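Local coordinates for tRNA threonylcarbamoyladenosine biosynthesis protein TsaE (Haemophilus influenzae, PDB 1HTW) that is required to form the threonylcarbamoyl group on adenosine 37 of tRNAs that read codons beginning with adenine, and binds ATP and magnesium, at residues A[6-11]-A[138-143]; A[15-20]-A[47-52]; A[21-26]-A[55-60]. One frame throughout, in Å; residues are numbered along the deposited sequence.

Interaction 1. Residues A[6-11]-A[138-143]; sequences QYIPDE and RNIELI. With ADP (adenosine-5'-diphosphate), chain H.
The Tyr7 ring and the Asn139 amide sit beside each other on one face of a two-stranded antiparallel pairing. Asn139 OD1 lies at the edge of the ring, near its plane, and comes within 3.3 Å of Tyr7 CA. The carbonyl of Arg138 approaches the ring obliquely, its O 3.4 Å from Tyr7 CD1, while one ring face lies over Pro9 N. ND2 of Asn139 turns to Thr5 OG1 on the same strand as Tyr7, so the amide bridges toward the neighbouring strand. The other flat group, the Arg138 guanidinium, presents one face to the adenine of ADP, with CZ 3.8 Å from ADP C5. CB of Glu11 comes to the same ring from the opposite side, 3.9 Å from ADP C5. The planar cation suits this place: its NE is held by Ala44 O and its NH1 by Asp135 O, which fix its rotation. Glu11 has a second task, since its carboxylate OE1 accepts a 2.5 Å bond from ADP O2'.

Between these two faces, four backbone bonds join Gln6 to Ile140 and Ile8 to Arg138, each pair bonded in both directions, with Tyr7 and Asn139 as the non-hydrogen-bonded pair between. Ile8 and Ile140 share the face of Arg138, turned to helix 11-28, and Ile8 CG1 meets Ile140 CD1 at 3.6 Å. Beta-branched isoleucines suit a strand, and Met14 packs on both. This is the antiparallel edge of the sheet of a P-loop nucleotide-binding fold, where Arg138 of strand 137-144 and Glu11, at the start of helix 11-28, hold the adenine between them.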
loop_
_atom_site.group_PDB
_atom_site.type_symbol
_atom_site.label_atom_id
_atom_site.label_comp_id
_atom_site.label_asym_id
_atom_site.label_seq_id
_atom_site.Cartn_x
_atom_site.Cartn_y
_atom_site.Cartn_z
ATOM N N GLN A 6 -2.014 -15.254 3.923
ATOM C CA GLN A 6 -0.606 -15.529 4.042
ATOM C C GLN A 6 -0.045 -15.299 5.431
ATOM O O GLN A 6 -0.195 -14.230 5.990
ATOM C CB GLN A 6 0.136 -14.513 3.081
ATOM C CG GLN A 6 1.642 -14.704 3.135
ATOM C CD GLN A 6 2.118 -15.889 2.319
ATOM O OE1 GLN A 6 1.580 -16.206 1.250
ATOM N NE2 GLN A 6 2.978 -16.700 2.937
ATOM N N TYR A 7 0.489 -16.401 5.971
ATOM C CA TYR A 7 1.122 -16.329 7.304
ATOM C C TYR A 7 2.517 -15.717 7.143
ATOM O O TYR A 7 3.279 -15.989 6.182
ATOM C CB TYR A 7 1.237 -17.792 7.847
ATOM C CG TYR A 7 2.003 -17.907 9.147
ATOM C CD1 TYR A 7 1.556 -17.140 10.225
ATOM C CD2 TYR A 7 2.947 -18.888 9.355
ATOM C CE1 TYR A 7 2.192 -17.267 11.463
ATOM C CE2 TYR A 7 3.551 -19.062 10.602
ATOM C CZ TYR A 7 3.159 -18.208 11.623
ATOM O OH TYR A 7 3.692 -18.394 12.895
ATOM N N ILE A 8 2.793 -14.824 8.016
ATOM C CA ILE A 8 4.084 -14.051 8.035
ATOM C C ILE A 8 4.711 -14.258 9.442
ATOM O O ILE A 8 4.339 -13.563 10.374
ATOM C CB ILE A 8 3.683 -12.578 7.908
ATOM C CG1 ILE A 8 2.987 -12.314 6.560
ATOM C CG2 ILE A 8 4.987 -11.753 8.016
ATOM C CD1 ILE A 8 3.806 -12.653 5.306
ATOM N N PRO A 9 5.556 -15.257 9.519
ATOM C CA PRO A 9 6.065 -15.683 10.853
ATOM C C PRO A 9 6.923 -14.711 11.587
ATOM O O PRO A 9 7.057 -14.737 12.823
ATOM C CB PRO A 9 6.804 -16.980 10.534
ATOM C CG PRO A 9 7.037 -17.024 9.103
ATOM C CD PRO A 9 5.970 -16.161 8.455
ATOM N N ASP A 10 7.554 -13.733 10.894
ATOM C CA ASP A 10 8.450 -12.800 11.558
ATOM C C ASP A 10 8.707 -11.605 10.637
ATOM O O ASP A 10 8.129 -11.571 9.526
ATOM C CB ASP A 10 9.798 -13.534 11.778
ATOM C CG ASP A 10 10.245 -14.321 10.578
ATOM O OD1 ASP A 10 10.321 -13.784 9.439
ATOM O OD2 ASP A 10 10.516 -15.541 10.713
ATOM N N GLU A 11 9.371 -10.609 11.194
ATOM C CA GLU A 11 9.569 -9.384 10.409
ATOM C C GLU A 11 10.312 -9.594 9.118
ATOM O O GLU A 11 9.899 -8.907 8.129
ATOM C CB GLU A 11 10.225 -8.332 11.322
ATOM C CG GLU A 11 10.324 -6.985 10.592
ATOM C CD GLU A 11 10.637 -5.839 11.520
ATOM O OE1 GLU A 11 10.334 -5.951 12.725
ATOM O OE2 GLU A 11 11.209 -4.837 11.031
ATOM N N ARG A 138 2.418 -12.443 12.077
ATOM C CA ARG A 138 1.298 -11.793 11.452
ATOM C C ARG A 138 0.621 -12.761 10.478
ATOM O O ARG A 138 1.160 -13.777 10.098
ATOM C CB ARG A 138 1.739 -10.510 10.632
ATOM C CG ARG A 138 2.511 -9.495 11.459
ATOM C CD ARG A 138 1.743 -8.720 12.458
ATOM N NE ARG A 138 2.502 -7.645 13.134
ATOM C CZ ARG A 138 3.153 -7.841 14.278
ATOM N NH1 ARG A 138 3.107 -9.027 14.898
ATOM N NH2 ARG A 138 3.749 -6.826 14.914
ATOM N N ASN A 139 -0.578 -12.377 10.057
ATOM C CA ASN A 139 -1.260 -13.059 8.946
ATOM C C ASN A 139 -1.960 -11.954 8.146
ATOM O O ASN A 139 -2.664 -11.094 8.670
ATOM C CB ASN A 139 -2.282 -14.072 9.516
ATOM C CG ASN A 139 -2.692 -15.083 8.434
ATOM O OD1 ASN A 139 -1.996 -16.068 8.204
ATOM N ND2 ASN A 139 -3.801 -14.741 7.808
ATOM N N ILE A 140 -1.730 -12.016 6.809
ATOM C CA ILE A 140 -2.312 -10.967 5.957
ATOM C C ILE A 140 -3.342 -11.595 5.010
ATOM O O ILE A 140 -3.122 -12.702 4.571
ATOM C CB ILE A 140 -1.144 -10.453 5.039
ATOM C CG1 ILE A 140 -0.120 -9.757 5.940
ATOM C CG2 ILE A 140 -1.739 -9.551 3.974
ATOM C CD1 ILE A 140 1.187 -9.474 5.212
ATOM N N GLU A 141 -4.444 -10.885 4.876
ATOM C CA GLU A 141 -5.463 -11.304 3.877
ATOM C C GLU A 141 -5.391 -10.201 2.805
ATOM O O GLU A 141 -5.574 -9.015 3.148
ATOM C CB GLU A 141 -6.814 -11.423 4.501
ATOM C CG GLU A 141 -7.663 -10.211 4.764
ATOM C CD GLU A 141 -8.622 -10.354 5.932
ATOM O OE1 GLU A 141 -8.226 -10.965 6.955
ATOM O OE2 GLU A 141 -9.763 -9.846 5.889
ATOM N N LEU A 142 -5.187 -10.624 1.575
ATOM C CA LEU A 142 -5.318 -9.643 0.461
ATOM C C LEU A 142 -6.686 -9.925 -0.183
ATOM O O LEU A 142 -7.024 -11.087 -0.502
ATOM C CB LEU A 142 -4.227 -9.895 -0.585
ATOM C CG LEU A 142 -2.781 -9.605 -0.269
ATOM C CD1 LEU A 142 -1.934 -9.641 -1.568
ATOM C CD2 LEU A 142 -2.617 -8.248 0.368
ATOM N N ILE A 143 -7.436 -8.888 -0.400
ATOM C CA ILE A 143 -8.764 -8.938 -0.941
ATOM C C ILE A 143 -8.820 -8.016 -2.192
ATOM O O ILE A 143 -8.662 -6.825 -2.091
ATOM C CB ILE A 143 -9.815 -8.534 0.087
ATOM C CG1 ILE A 143 -9.723 -9.448 1.338
ATOM C CG2 ILE A 143 -11.224 -8.718 -0.511
ATOM C CD1 ILE A 143 -10.692 -8.989 2.417
HETATM P PB ADP H . 1.608 0.107 11.727
HETATM O O1B ADP H . 2.029 1.025 10.574
HETATM O O2B ADP H . 0.529 -0.819 11.355
HETATM O O3B ADP H . 1.206 1.047 12.944
HETATM P PA ADP H . 4.428 -0.448 12.107
HETATM O O1A ADP H . 4.851 0.967 12.337
HETATM O O2A ADP H . 4.964 -1.087 10.887
HETATM O O3A ADP H . 2.860 -0.621 12.236
HETATM O "O5'" ADP H . 4.951 -1.283 13.373
HETATM C "C5'" ADP H . 5.139 -2.674 13.396
HETATM C "C4'" ADP H . 6.029 -2.999 14.626
HETATM O "O4'" ADP H . 5.966 -4.400 14.883
HETATM C "C3'" ADP H . 7.483 -2.633 14.421
HETATM O "O3'" ADP H . 8.041 -2.059 15.645
HETATM C "C2'" ADP H . 8.063 -3.969 14.002
HETATM O "O2'" ADP H . 9.462 -4.085 14.174
HETATM C "C1'" ADP H . 7.215 -4.981 14.804
HETATM N N9 ADP H . 7.112 -6.271 14.169
HETATM C C8 ADP H . 7.351 -7.483 14.751
HETATM N N7 ADP H . 7.112 -8.536 14.048
HETATM C C5 ADP H . 6.692 -8.019 12.903
HETATM C C6 ADP H . 6.238 -8.712 11.806
HETATM N N6 ADP H . 6.138 -10.030 11.712
HETATM N N1 ADP H . 5.744 -7.928 10.806
HETATM C C2 ADP H . 5.751 -6.590 10.922
HETATM N N3 ADP H . 6.127 -5.825 11.968
HETATM C C4 ADP H . 6.631 -6.652 12.916
#

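Interaction 2. Residues A[15-20]-A[47-52]; sequences LRFGKK and TTLTRG. With MG (magnesium ion), chain D; ADP (adenosine-5'-diphosphate), chain H.
Leu15 turns both methyls to the facing helix: CD2 rests on the backbone and over the Arg51 guanidinium, CD1 beside its NH2. CG stands anti to the carbonyl carbon (chi1 -62°), which brings CD2 to 3.6 Å from both Thr48 O and Gly52 CA. The same methyl lies over one face of the Arg51 guanidinium, while CD1 comes to 3.5 Å from Arg51 NH2. The two side chains cross obliquely, the aliphatic end of one covering the flat end of the other. Arg51 bends at chi3 to present that face, and its charged ends are held by other residues: NH2 forms a salt bridge with Glu11 OE2 and NH1 bonds to Gln55 OE1.

Glycines allow the helices to come this close. Their axes approach to 7.4 Å at a crossing angle of -56°, and CA of Leu15 stands 4.0 Å from CA of Gly52, where a side chain would clash. Gly18 plays the matching part on the other helix, its CA 3.5 Å from Leu49 CD1. The leucine side chain turns back across the interface to reach it, and the same CD1 touches the edge of the Phe17 ring near its plane. Phe17 itself packs on strands 3-8 and 137-144, so both helices pack on the sheet, helix 46-56 by Leu49 on Leu38.

At the N-terminal end of helix 46-56, Thr47 N and Thr48 N donate to the ADP phosphates. Thr48 OG1 grips O2A as well, and its CG2 leans toward Leu15 CD2. Thr47 OG1 binds magnesium at 2.1 Å, together with O1B, three waters and Glu113. Amides at a helix start on the phosphates, with a threonine hydroxyl on the magnesium, are the mark of the Walker A P-loop, to which Gly43, Gly45 and Lys46 also belong.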
loop_
_atom_site.group_PDB
_atom_site.type_symbol
_atom_site.label_atom_id
_atom_site.label_comp_id
_atom_site.label_asym_id
_atom_site.label_seq_id
_atom_site.Cartn_x
_atom_site.Cartn_y
_atom_site.Cartn_z
ATOM N N LEU A 15 9.024 -8.364 5.289
ATOM C CA LEU A 15 9.800 -7.601 4.255
ATOM C C LEU A 15 9.911 -8.371 2.952
ATOM O O LEU A 15 9.659 -7.696 1.888
ATOM C CB LEU A 15 11.162 -7.308 4.868
ATOM C CG LEU A 15 11.190 -6.439 6.115
ATOM C CD1 LEU A 15 12.614 -6.411 6.697
ATOM C CD2 LEU A 15 10.602 -5.068 5.921
ATOM N N ARG A 16 10.113 -9.643 2.934
ATOM C CA ARG A 16 10.149 -10.484 1.751
ATOM C C ARG A 16 8.794 -10.472 1.063
ATOM O O ARG A 16 8.721 -10.412 -0.188
ATOM C CB ARG A 16 10.526 -11.920 2.133
ATOM C CG ARG A 16 10.538 -12.896 0.944
ATOM C CD ARG A 16 10.992 -14.280 1.422
ATOM N NE ARG A 16 10.746 -15.316 0.440
ATOM C CZ ARG A 16 10.065 -16.447 0.616
ATOM N NH1 ARG A 16 9.482 -16.720 1.774
ATOM N NH2 ARG A 16 9.974 -17.314 -0.384
ATOM N N PHE A 17 7.699 -10.519 1.836
ATOM C CA PHE A 17 6.391 -10.462 1.210
ATOM C C PHE A 17 6.122 -9.095 0.594
ATOM O O PHE A 17 5.667 -9.016 -0.546
ATOM C CB PHE A 17 5.269 -10.738 2.281
ATOM C CG PHE A 17 3.903 -10.716 1.616
ATOM C CD1 PHE A 17 3.416 -11.904 1.056
ATOM C CD2 PHE A 17 3.163 -9.570 1.570
ATOM C CE1 PHE A 17 2.153 -11.864 0.436
ATOM C CE2 PHE A 17 1.947 -9.524 0.918
ATOM C CZ PHE A 17 1.441 -10.709 0.370
ATOM N N GLY A 18 6.591 -8.012 1.256
ATOM C CA GLY A 18 6.429 -6.692 0.624
ATOM C C GLY A 18 7.212 -6.633 -0.714
ATOM O O GLY A 18 6.681 -6.080 -1.688
ATOM N N LYS A 19 8.395 -7.183 -0.728
ATOM C CA LYS A 19 9.235 -7.088 -1.970
ATOM C C LYS A 19 8.484 -7.857 -3.093
ATOM O O LYS A 19 8.300 -7.323 -4.190
ATOM C CB LYS A 19 10.588 -7.701 -1.780
ATOM C CG LYS A 19 11.438 -7.679 -3.090
ATOM C CD LYS A 19 12.793 -8.305 -2.900
ATOM C CE LYS A 19 13.519 -8.542 -4.218
ATOM N NZ LYS A 19 13.623 -7.311 -5.065
ATOM N N LYS A 20 8.006 -9.051 -2.749
ATOM C CA LYS A 20 7.269 -9.846 -3.787
ATOM C C LYS A 20 6.014 -9.124 -4.234
ATOM O O LYS A 20 5.793 -9.048 -5.470
ATOM C CB LYS A 20 6.926 -11.232 -3.237
ATOM C CG LYS A 20 6.113 -12.098 -4.197
ATOM C CD LYS A 20 5.760 -13.456 -3.615
ATOM C CE LYS A 20 5.491 -14.476 -4.742
ATOM N NZ LYS A 20 4.034 -14.775 -4.812
ATOM N N THR A 47 3.173 0.090 8.099
ATOM C CA THR A 47 4.424 0.781 7.713
ATOM C C THR A 47 5.567 -0.094 7.498
ATOM O O THR A 47 6.426 0.110 6.566
ATOM C CB THR A 47 4.631 1.941 8.722
ATOM O OG1 THR A 47 3.569 2.827 8.654
ATOM C CG2 THR A 47 5.965 2.636 8.376
ATOM N N THR A 48 5.769 -1.241 8.216
ATOM C CA THR A 48 6.839 -2.172 7.952
ATOM C C THR A 48 6.659 -2.914 6.584
ATOM O O THR A 48 7.641 -3.094 5.904
ATOM C CB THR A 48 6.905 -3.281 9.021
ATOM O OG1 THR A 48 7.281 -2.503 10.239
ATOM C CG2 THR A 48 7.955 -4.292 8.751
ATOM N N LEU A 49 5.392 -3.183 6.303
ATOM C CA LEU A 49 5.144 -3.815 4.961
ATOM C C LEU A 49 5.451 -2.757 3.846
ATOM O O LEU A 49 6.140 -3.226 2.937
ATOM C CB LEU A 49 3.630 -4.129 4.858
ATOM C CG LEU A 49 3.187 -4.606 3.461
ATOM C CD1 LEU A 49 4.042 -5.744 2.950
ATOM C CD2 LEU A 49 1.701 -5.009 3.476
ATOM N N THR A 50 5.032 -1.580 4.076
ATOM C CA THR A 50 5.369 -0.486 3.091
ATOM C C THR A 50 6.876 -0.387 2.937
ATOM O O THR A 50 7.402 -0.242 1.823
ATOM C CB THR A 50 4.843 0.821 3.639
ATOM O OG1 THR A 50 3.397 0.771 3.651
ATOM C CG2 THR A 50 5.213 1.995 2.672
ATOM N N ARG A 51 7.601 -0.432 4.039
ATOM C CA ARG A 51 9.077 -0.419 3.948
ATOM C C ARG A 51 9.640 -1.553 3.164
ATOM O O ARG A 51 10.528 -1.411 2.280
ATOM C CB ARG A 51 9.674 -0.259 5.354
ATOM C CG ARG A 51 11.176 -0.428 5.457
ATOM C CD ARG A 51 11.607 -0.239 6.958
ATOM N NE ARG A 51 11.881 -1.449 7.671
ATOM C CZ ARG A 51 12.776 -2.372 7.628
ATOM N NH1 ARG A 51 13.754 -2.447 6.710
ATOM N NH2 ARG A 51 12.696 -3.414 8.485
ATOM N N GLY A 52 9.168 -2.784 3.363
ATOM C CA GLY A 52 9.639 -3.942 2.608
ATOM C C GLY A 52 9.274 -3.686 1.062
ATOM O O GLY A 52 10.079 -4.157 0.281
HETATM MG MG MG D . 2.037 2.960 10.075
HETATM P PB ADP H . 1.608 0.107 11.727
HETATM O O1B ADP H . 2.029 1.025 10.574
HETATM O O2B ADP H . 0.529 -0.819 11.355
HETATM O O3B ADP H . 1.206 1.047 12.944
HETATM P PA ADP H . 4.428 -0.448 12.107
HETATM O O1A ADP H . 4.851 0.967 12.337
HETATM O O2A ADP H . 4.964 -1.087 10.887
HETATM O O3A ADP H . 2.860 -0.621 12.236
HETATM O "O5'" ADP H . 4.951 -1.283 13.373
HETATM C "C5'" ADP H . 5.139 -2.674 13.396
HETATM C "C4'" ADP H . 6.029 -2.999 14.626
HETATM O "O4'" ADP H . 5.966 -4.400 14.883
HETATM C "C3'" ADP H . 7.483 -2.633 14.421
HETATM O "O3'" ADP H . 8.041 -2.059 15.645
HETATM C "C2'" ADP H . 8.063 -3.969 14.002
HETATM O "O2'" ADP H . 9.462 -4.085 14.174
HETATM C "C1'" ADP H . 7.215 -4.981 14.804
HETATM N N9 ADP H . 7.112 -6.271 14.169
HETATM C C8 ADP H . 7.351 -7.483 14.751
HETATM N N7 ADP H . 7.112 -8.536 14.048
HETATM C C5 ADP H . 6.692 -8.019 12.903
HETATM C C6 ADP H . 6.238 -8.712 11.806
HETATM N N6 ADP H . 6.138 -10.030 11.712
HETATM N N1 ADP H . 5.744 -7.928 10.806
HETATM C C2 ADP H . 5.751 -6.590 10.922
HETATM N N3 ADP H . 6.127 -5.825 11.968
HETATM C C4 ADP H . 6.631 -6.652 12.916
HETATM O O HOH W 1 0.517 3.204 11.544
HETATM O O HOH W 2 3.571 3.350 11.590
HETATM O O HOH W 3 2.053 5.217 9.802
#

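Interaction 3. Residues A[21-26]-A[55-60]; sequences FAEILL and QGIGHQ
A Schellman motif ends the P-loop helix 46-56, and the residue just before its glycine, Ile57, packs into helix 11-28 against Ala22, Glu23 and Leu26. In the motif Gly58 N bonds to Gln55 O at 3.0 Å, and His59 N reaches back to the carbonyl of the residue before Gln55. Gly58 has positive phi, a conformation in which a side chain would jam against the preceding carbonyl, so glycine suits the turn. The chain then leaves the helix, and Ile57 is left pointing at its neighbour.

The contact is almost wholly apolar and centres on one methyl. With CG2 of Ile57 anti to the carbonyl carbon and beside the backbone N, CG1 takes the more crowded place (chi1 51°). CG2 thereby becomes the hub of the packing. Ala22 and Leu26 lie one helical turn apart and point their side chains toward it. A small alanine admits the methyl close to the helix, Ala22 CB lying 3.7 Å from Ile57 CG2. The longer leucine meets Ile57 tip to tip, with Leu26 CD1 also 3.7 Å from Ile57 CG2. Met53 of helix 46-56 touches Ala22 as well, and Ile81 of strand 79-85 packs on Ile57, so the contact links both helices with the sheet.

Glu23 takes the outer side. Its OE2 makes a long, weak ion pair with Lys19 NZ, which also donates to Gly56 O. The chain bends at chi2, sliding past Ile57 in the opposite direction, and lays its carboxyl carbon on the methyl, Glu23 CD 3.8 Å from Ile57 CG2.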
loop_
_atom_site.group_PDB
_atom_site.type_symbol
_atom_site.label_atom_id
_atom_site.label_comp_id
_atom_site.label_asym_id
_atom_site.label_seq_id
_atom_site.Cartn_x
_atom_site.Cartn_y
_atom_site.Cartn_z
ATOM N N PHE A 21 5.222 -8.543 -3.352
ATOM C CA PHE A 21 4.011 -7.835 -3.700
ATOM C C PHE A 21 4.315 -6.605 -4.565
ATOM O O PHE A 21 3.698 -6.299 -5.581
ATOM C CB PHE A 21 3.305 -7.417 -2.401
ATOM C CG PHE A 21 2.000 -6.721 -2.453
ATOM C CD1 PHE A 21 1.049 -7.003 -3.415
ATOM C CD2 PHE A 21 1.620 -5.807 -1.459
ATOM C CE1 PHE A 21 -0.167 -6.321 -3.432
ATOM C CE2 PHE A 21 0.415 -5.165 -1.435
ATOM C CZ PHE A 21 -0.510 -5.403 -2.485
ATOM N N ALA A 22 5.344 -5.830 -4.178
ATOM C CA ALA A 22 5.677 -4.608 -4.938
ATOM C C ALA A 22 6.218 -4.996 -6.337
ATOM O O ALA A 22 5.816 -4.318 -7.301
ATOM C CB ALA A 22 6.766 -3.826 -4.207
ATOM N N GLU A 23 6.963 -6.070 -6.434
ATOM C CA GLU A 23 7.475 -6.550 -7.720
ATOM C C GLU A 23 6.311 -6.921 -8.632
ATOM O O GLU A 23 6.322 -6.529 -9.825
ATOM C CB GLU A 23 8.484 -7.634 -7.587
ATOM C CG GLU A 23 9.829 -7.236 -6.967
ATOM C CD GLU A 23 10.710 -6.491 -7.955
ATOM O OE1 GLU A 23 10.191 -6.034 -8.996
ATOM O OE2 GLU A 23 11.931 -6.362 -7.699
ATOM N N ILE A 24 5.271 -7.545 -8.060
ATOM C CA ILE A 24 4.095 -7.861 -8.877
ATOM C C ILE A 24 3.443 -6.600 -9.366
ATOM O O ILE A 24 3.123 -6.466 -10.567
ATOM C CB ILE A 24 3.083 -8.731 -8.088
ATOM C CG1 ILE A 24 3.623 -10.148 -7.969
ATOM C CG2 ILE A 24 1.695 -8.637 -8.652
ATOM C CD1 ILE A 24 2.763 -10.980 -7.021
ATOM N N LEU A 25 3.258 -5.586 -8.519
ATOM C CA LEU A 25 2.653 -4.319 -8.943
ATOM C C LEU A 25 3.491 -3.631 -10.021
ATOM O O LEU A 25 2.857 -3.069 -10.951
ATOM C CB LEU A 25 2.471 -3.376 -7.754
ATOM C CG LEU A 25 1.677 -3.881 -6.573
ATOM C CD1 LEU A 25 1.442 -2.692 -5.603
ATOM C CD2 LEU A 25 0.314 -4.396 -7.039
ATOM N N LEU A 26 4.819 -3.693 -9.932
ATOM C CA LEU A 26 5.604 -3.010 -10.990
ATOM C C LEU A 26 5.463 -3.783 -12.321
ATOM O O LEU A 26 5.377 -3.051 -13.326
ATOM C CB LEU A 26 7.107 -3.082 -10.658
ATOM C CG LEU A 26 7.539 -2.175 -9.500
ATOM C CD1 LEU A 26 9.054 -2.360 -9.294
ATOM C CD2 LEU A 26 7.213 -0.727 -9.812
ATOM N N GLN A 55 11.819 -0.522 -0.108
ATOM C CA GLN A 55 13.186 -0.893 -0.040
ATOM C C GLN A 55 13.448 -2.143 -0.836
ATOM O O GLN A 55 14.525 -2.417 -1.416
ATOM C CB GLN A 55 13.706 -1.043 1.456
ATOM C CG GLN A 55 13.623 0.326 2.135
ATOM C CD GLN A 55 14.049 0.195 3.639
ATOM O OE1 GLN A 55 14.017 -0.925 4.107
ATOM N NE2 GLN A 55 14.517 1.288 4.223
ATOM N N GLY A 56 12.363 -2.983 -0.892
ATOM C CA GLY A 56 12.474 -4.245 -1.652
ATOM C C GLY A 56 12.668 -3.993 -3.160
ATOM O O GLY A 56 13.394 -4.828 -3.744
ATOM N N ILE A 57 12.092 -2.933 -3.651
ATOM C CA ILE A 57 12.281 -2.647 -5.130
ATOM C C ILE A 57 13.406 -1.632 -5.290
ATOM O O ILE A 57 13.601 -1.118 -6.417
ATOM C CB ILE A 57 10.987 -2.170 -5.750
ATOM C CG1 ILE A 57 10.273 -1.025 -5.061
ATOM C CG2 ILE A 57 10.002 -3.368 -5.865
ATOM C CD1 ILE A 57 9.115 -0.400 -5.829
ATOM N N GLY A 58 14.166 -1.336 -4.233
ATOM C CA GLY A 58 15.350 -0.463 -4.420
ATOM C C GLY A 58 15.438 0.839 -3.708
ATOM O O GLY A 58 16.476 1.567 -3.849
ATOM N N HIS A 59 14.448 1.369 -2.995
ATOM C CA HIS A 59 14.573 2.586 -2.263
ATOM C C HIS A 59 15.708 2.454 -1.253
ATOM O O HIS A 59 15.736 1.464 -0.525
ATOM C CB HIS A 59 13.283 3.031 -1.580
ATOM C CG HIS A 59 13.512 4.278 -0.794
ATOM N ND1 HIS A 59 13.699 5.519 -1.381
ATOM C CD2 HIS A 59 13.604 4.458 0.548
ATOM C CE1 HIS A 59 13.761 6.420 -0.398
ATOM N NE2 HIS A 59 13.742 5.808 0.757
ATOM N N GLN A 60 16.659 3.394 -1.259
ATOM C CA GLN A 60 17.724 3.374 -0.241
ATOM C C GLN A 60 17.534 4.593 0.659
ATOM O O GLN A 60 17.400 5.725 0.213
ATOM C CB GLN A 60 19.104 3.517 -0.923
ATOM C CG GLN A 60 19.263 2.701 -2.175
ATOM C CD GLN A 60 20.688 2.625 -2.666
ATOM O OE1 GLN A 60 21.124 3.449 -3.478
ATOM N NE2 GLN A 60 21.406 1.630 -2.160
#

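In the fold
From the N terminus, strand 3-8 leads straight into helix 11-28, so interaction 1 and the first halves of interactions 2 and 3 follow one another along the chain. Helix 11-28 meets helix 46-56 in interaction 2 and the turn that ends it in interaction 3. These two closures cross, their segments alternating, and Lys19 NZ bonding to Gly56 O joins them. Both lie nested within the much larger loop that interaction 1 closes when strand 137-144 returns beside strand 3-8. Glu11 and Arg51 link interactions 1 and 2 by a salt bridge beside ADP, which both touch; interaction 3 continues the contact away from the nucleotide.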